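Local coordinates for protein ZmpA Glycopeptidase (Clostridium perfringens, PDB 6XSX) that probably cleaves the peptide backbone of glycosylated proteins as an M60-family metalloprotease, of which this chain is the catalytic module, at residues K212-F226 with V273-F287. Numbering follows the deposited sequence.
With EDO (1,2-ethanediol), chain H.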
# COMPACT_ATOMS: atom_id res chain seq x y z
N LYS A 212 -11.80 -9.50 -3.40
CA LYS A 212 -11.43 -8.19 -2.89
C LYS A 212 -9.91 -8.06 -2.90
O LYS A 212 -9.38 -6.98 -3.20
CB LYS A 212 -12.07 -7.94 -1.52
CG LYS A 212 -13.56 -7.65 -1.58
CD LYS A 212 -14.12 -7.16 -0.26
CE LYS A 212 -15.53 -6.62 -0.41
NZ LYS A 212 -16.02 -6.04 0.87
N SER A 213 -9.21 -9.15 -2.57
CA SER A 213 -7.75 -9.16 -2.58
C SER A 213 -7.25 -8.80 -3.97
O SER A 213 -6.31 -8.03 -4.11
CB SER A 213 -7.20 -10.50 -2.13
OG SER A 213 -7.60 -10.80 -0.80
N ASP A 214 -7.88 -9.39 -5.00
CA ASP A 214 -7.49 -9.17 -6.39
C ASP A 214 -7.72 -7.70 -6.76
O ASP A 214 -6.89 -7.11 -7.45
CB ASP A 214 -8.18 -10.15 -7.34
CG ASP A 214 -7.53 -11.53 -7.33
OD1 ASP A 214 -6.37 -11.62 -6.89
OD2 ASP A 214 -8.20 -12.50 -7.73
N GLU A 215 -8.83 -7.13 -6.30
CA GLU A 215 -9.16 -5.74 -6.57
C GLU A 215 -8.08 -4.83 -5.98
O GLU A 215 -7.78 -3.80 -6.56
CB GLU A 215 -10.54 -5.37 -6.02
CG GLU A 215 -11.71 -5.90 -6.85
CD GLU A 215 -11.80 -5.41 -8.29
OE1 GLU A 215 -11.12 -4.42 -8.63
OE2 GLU A 215 -12.55 -6.01 -9.08
N VAL A 216 -7.53 -5.20 -4.81
CA VAL A 216 -6.52 -4.37 -4.17
C VAL A 216 -5.25 -4.35 -5.03
O VAL A 216 -4.69 -3.27 -5.26
CB VAL A 216 -6.22 -4.81 -2.72
CG1 VAL A 216 -4.98 -4.15 -2.16
CG2 VAL A 216 -7.41 -4.55 -1.80
N ILE A 217 -4.83 -5.52 -5.53
CA ILE A 217 -3.61 -5.62 -6.33
C ILE A 217 -3.79 -4.87 -7.66
O ILE A 217 -2.89 -4.17 -8.10
CB ILE A 217 -3.17 -7.09 -6.54
CG1 ILE A 217 -2.84 -7.78 -5.22
CG2 ILE A 217 -2.01 -7.17 -7.54
CD1 ILE A 217 -1.63 -7.20 -4.51
N LYS A 218 -4.97 -5.03 -8.28
CA LYS A 218 -5.30 -4.32 -9.50
C LYS A 218 -5.16 -2.81 -9.29
O LYS A 218 -4.42 -2.15 -10.00
CB LYS A 218 -6.72 -4.70 -9.97
CG LYS A 218 -7.03 -4.38 -11.42
CD LYS A 218 -8.37 -4.95 -11.87
CE LYS A 218 -8.95 -4.23 -13.07
NZ LYS A 218 -10.43 -4.18 -12.98
N GLU A 219 -5.87 -2.28 -8.29
CA GLU A 219 -5.86 -0.85 -8.01
C GLU A 219 -4.43 -0.39 -7.71
O GLU A 219 -3.99 0.63 -8.23
CB GLU A 219 -6.88 -0.52 -6.91
CG GLU A 219 -7.01 0.96 -6.56
CD GLU A 219 -7.23 1.89 -7.74
OE1 GLU A 219 -7.85 1.47 -8.73
OE2 GLU A 219 -6.77 3.05 -7.67
N THR A 220 -3.69 -1.19 -6.93
CA THR A 220 -2.33 -0.84 -6.54
C THR A 220 -1.43 -0.76 -7.78
O THR A 220 -0.62 0.16 -7.91
CB THR A 220 -1.71 -1.82 -5.54
OG1 THR A 220 -2.40 -1.67 -4.30
CG2 THR A 220 -0.23 -1.58 -5.32
N MET A 221 -1.59 -1.72 -8.69
CA MET A 221 -0.68 -1.77 -9.81
C MET A 221 -1.01 -0.66 -10.81
O MET A 221 -0.10 -0.06 -11.38
CB MET A 221 -0.63 -3.16 -10.43
CG MET A 221 0.21 -4.07 -9.56
SD MET A 221 0.41 -5.75 -10.16
CE MET A 221 1.69 -5.51 -11.40
N LYS A 222 -2.30 -0.36 -10.98
CA LYS A 222 -2.71 0.81 -11.75
C LYS A 222 -2.09 2.09 -11.15
O LYS A 222 -1.45 2.86 -11.86
CB LYS A 222 -4.23 0.90 -11.82
CG LYS A 222 -4.76 2.11 -12.59
CD LYS A 222 -6.28 2.15 -12.58
CE LYS A 222 -6.84 3.52 -12.88
NZ LYS A 222 -8.31 3.53 -12.76
N TYR A 223 -2.27 2.30 -9.84
CA TYR A 223 -1.73 3.49 -9.18
C TYR A 223 -0.22 3.60 -9.36
O TYR A 223 0.30 4.72 -9.42
CB TYR A 223 -2.12 3.49 -7.70
CG TYR A 223 -1.76 4.71 -6.88
CD1 TYR A 223 -2.19 5.99 -7.22
CD2 TYR A 223 -1.03 4.57 -5.71
CE1 TYR A 223 -1.88 7.09 -6.43
CE2 TYR A 223 -0.71 5.65 -4.91
CZ TYR A 223 -1.14 6.91 -5.27
OH TYR A 223 -0.82 7.97 -4.46
N TRP A 224 0.49 2.46 -9.44
CA TRP A 224 1.94 2.43 -9.50
C TRP A 224 2.44 2.54 -10.94
O TRP A 224 3.65 2.62 -11.17
CB TRP A 224 2.47 1.16 -8.81
CG TRP A 224 3.50 1.44 -7.77
CD1 TRP A 224 4.82 1.08 -7.81
CD2 TRP A 224 3.31 2.13 -6.52
NE1 TRP A 224 5.45 1.51 -6.67
CE2 TRP A 224 4.56 2.16 -5.87
CE3 TRP A 224 2.21 2.73 -5.90
CZ2 TRP A 224 4.73 2.76 -4.62
CZ3 TRP A 224 2.38 3.31 -4.66
CH2 TRP A 224 3.62 3.33 -4.03
N GLY A 225 1.51 2.52 -11.91
CA GLY A 225 1.84 2.73 -13.31
C GLY A 225 2.26 1.47 -14.07
O GLY A 225 2.92 1.57 -15.11
N PHE A 226 1.87 0.29 -13.57
CA PHE A 226 2.07 -0.95 -14.31
C PHE A 226 0.97 -1.08 -15.35
O PHE A 226 -0.06 -1.70 -15.10
CB PHE A 226 2.15 -2.16 -13.37
CG PHE A 226 3.37 -2.17 -12.48
CD1 PHE A 226 4.59 -2.60 -12.97
CD2 PHE A 226 3.29 -1.75 -11.17
CE1 PHE A 226 5.72 -2.59 -12.16
CE2 PHE A 226 4.41 -1.75 -10.36
CZ PHE A 226 5.63 -2.16 -10.86
N VAL A 273 -10.24 -7.91 3.91
CA VAL A 273 -9.45 -7.15 2.95
C VAL A 273 -9.53 -5.65 3.28
O VAL A 273 -9.83 -4.81 2.43
CB VAL A 273 -9.84 -7.47 1.50
CG1 VAL A 273 -8.83 -6.91 0.51
CG2 VAL A 273 -9.98 -8.97 1.28
N ASP A 274 -9.22 -5.34 4.54
CA ASP A 274 -9.08 -3.98 5.05
C ASP A 274 -8.12 -3.20 4.16
O ASP A 274 -7.03 -3.68 3.89
CB ASP A 274 -8.55 -4.05 6.49
CG ASP A 274 -8.45 -2.72 7.21
OD1 ASP A 274 -7.62 -1.88 6.80
OD2 ASP A 274 -9.20 -2.53 8.18
N THR A 275 -8.52 -2.00 3.72
CA THR A 275 -7.59 -1.15 2.98
C THR A 275 -7.25 0.12 3.76
O THR A 275 -6.90 1.14 3.16
CB THR A 275 -8.10 -0.80 1.57
OG1 THR A 275 -9.39 -0.21 1.67
CG2 THR A 275 -8.14 -1.99 0.63
N GLY A 276 -7.37 0.05 5.09
CA GLY A 276 -6.97 1.15 5.95
C GLY A 276 -5.45 1.25 6.04
O GLY A 276 -4.73 0.43 5.46
N TRP A 277 -4.98 2.26 6.80
CA TRP A 277 -3.58 2.66 6.81
C TRP A 277 -2.64 1.49 7.13
O TRP A 277 -1.66 1.27 6.42
CB TRP A 277 -3.34 3.84 7.76
CG TRP A 277 -1.92 4.31 7.72
CD1 TRP A 277 -0.87 3.79 8.42
CD2 TRP A 277 -1.36 5.32 6.85
NE1 TRP A 277 0.29 4.42 8.07
CE2 TRP A 277 0.03 5.36 7.12
CE3 TRP A 277 -1.89 6.19 5.90
CZ2 TRP A 277 0.89 6.25 6.47
CZ3 TRP A 277 -1.04 7.07 5.26
CH2 TRP A 277 0.33 7.10 5.55
N GLY A 278 -2.91 0.78 8.23
CA GLY A 278 -2.09 -0.35 8.67
C GLY A 278 -1.75 -1.32 7.54
O GLY A 278 -0.57 -1.58 7.29
N PHE A 279 -2.76 -1.85 6.84
CA PHE A 279 -2.54 -2.85 5.81
C PHE A 279 -1.83 -2.27 4.60
O PHE A 279 -0.88 -2.87 4.09
CB PHE A 279 -3.84 -3.55 5.41
CG PHE A 279 -4.23 -4.68 6.32
CD1 PHE A 279 -3.75 -5.97 6.10
CD2 PHE A 279 -5.03 -4.45 7.43
CE1 PHE A 279 -4.09 -7.01 6.95
CE2 PHE A 279 -5.38 -5.49 8.28
CZ PHE A 279 -4.90 -6.77 8.04
N MET A 280 -2.29 -1.10 4.14
CA MET A 280 -1.83 -0.57 2.86
C MET A 280 -0.43 0.04 3.00
O MET A 280 0.33 0.05 2.04
CB MET A 280 -2.83 0.43 2.29
CG MET A 280 -4.17 -0.22 1.98
SD MET A 280 -3.97 -1.73 0.97
CE MET A 280 -3.44 -1.00 -0.58
N HIS A 281 -0.08 0.48 4.21
CA HIS A 281 1.27 0.95 4.47
C HIS A 281 2.27 -0.18 4.22
O HIS A 281 3.33 0.05 3.64
CB HIS A 281 1.38 1.56 5.87
CG HIS A 281 2.77 1.84 6.33
ND1 HIS A 281 3.39 3.06 6.11
CD2 HIS A 281 3.66 1.07 7.00
CE1 HIS A 281 4.61 3.03 6.62
NE2 HIS A 281 4.80 1.81 7.18
N GLU A 282 1.92 -1.40 4.65
CA GLU A 282 2.78 -2.56 4.44
C GLU A 282 2.86 -2.92 2.97
O GLU A 282 3.93 -3.27 2.49
CB GLU A 282 2.31 -3.77 5.25
CG GLU A 282 2.30 -3.53 6.75
CD GLU A 282 3.52 -2.79 7.30
OE1 GLU A 282 4.63 -3.10 6.86
OE2 GLU A 282 3.34 -1.90 8.16
N MET A 283 1.73 -2.87 2.25
CA MET A 283 1.78 -3.20 0.84
C MET A 283 2.68 -2.17 0.13
O MET A 283 3.47 -2.53 -0.74
CB MET A 283 0.38 -3.21 0.21
CG MET A 283 0.39 -3.54 -1.28
SD MET A 283 -1.24 -4.03 -1.91
CE MET A 283 -1.44 -5.60 -1.07
N GLY A 284 2.57 -0.90 0.57
CA GLY A 284 3.39 0.19 0.06
C GLY A 284 4.89 -0.09 0.16
O GLY A 284 5.62 0.14 -0.81
N HIS A 285 5.35 -0.58 1.32
CA HIS A 285 6.74 -0.93 1.51
C HIS A 285 7.16 -1.98 0.48
O HIS A 285 8.29 -1.97 0.02
CB HIS A 285 6.98 -1.57 2.89
CG HIS A 285 7.12 -0.63 4.03
ND1 HIS A 285 7.91 0.50 3.96
CD2 HIS A 285 6.63 -0.69 5.29
CE1 HIS A 285 7.87 1.13 5.13
NE2 HIS A 285 7.09 0.41 5.96
N ASN A 286 6.25 -2.91 0.16
CA ASN A 286 6.57 -4.02 -0.71
C ASN A 286 6.66 -3.57 -2.17
O ASN A 286 7.34 -4.20 -2.98
CB ASN A 286 5.60 -5.19 -0.53
CG ASN A 286 6.04 -6.13 0.58
OD1 ASN A 286 7.19 -6.56 0.61
ND2 ASN A 286 5.13 -6.46 1.48
N PHE A 287 5.98 -2.47 -2.50
CA PHE A 287 5.91 -2.08 -3.90
C PHE A 287 7.03 -1.13 -4.36
O PHE A 287 7.03 -0.76 -5.53
CB PHE A 287 4.51 -1.59 -4.29
CG PHE A 287 3.62 -2.68 -4.81
CD1 PHE A 287 3.58 -2.97 -6.17
CD2 PHE A 287 2.86 -3.45 -3.95
CE1 PHE A 287 2.78 -4.00 -6.65
CE2 PHE A 287 2.06 -4.48 -4.43
CZ PHE A 287 2.01 -4.75 -5.78
C1 EDO H . -5.12 -5.57 2.21
O1 EDO H . -6.01 -6.21 3.14
C2 EDO H . -3.99 -6.38 1.65
O2 EDO H . -3.15 -7.02 2.62
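Helix 212-224 and helix 277-286 cross at -52° with their axes 12.0 Å apart at closest approach; the contact runs from Lys212 against Val273, in the loop ahead of helix 277-286, to Trp224 against Phe287, just past residue 286. The Val273 methyls pack on Lys212 and Ser213, well inside helix 206-224: CG2 lies 3.6 Å from Lys212 CB and also touches Ser213, whose hydroxyl is bonded to Thr209 O. Val216 divides its branches. CG2 meets Val273 CG1 and Thr275 CG2, while CG1, anti to the backbone N (chi1 168°), meets Met280 CE tip to tip and Met283 SD. Met283, bent at its last torsion, places CE 3.8 Å from Ile217 CD1. Thr220 works with both branches: OG1 donates to Val216 O (3.0 Å) from above the carbonyl plane and lies against Met283 SD, whereas CG2 sits over the centre of the Phe287 ring, 3.7 Å from its centroid. Phe287 turns its edge toward the face of Trp224, planes at 64°, and lays CB over the same indole; Met221 CG touches ring atom CE1. The contact rests mainly on methyl, thioether and aromatic groups. Helix 206-224 thus packs against the helix that carries His281, Glu282 and His285, an HExxH pattern consistent with the zinc-binding motif of M60 peptidases, although no metal is bound to them here.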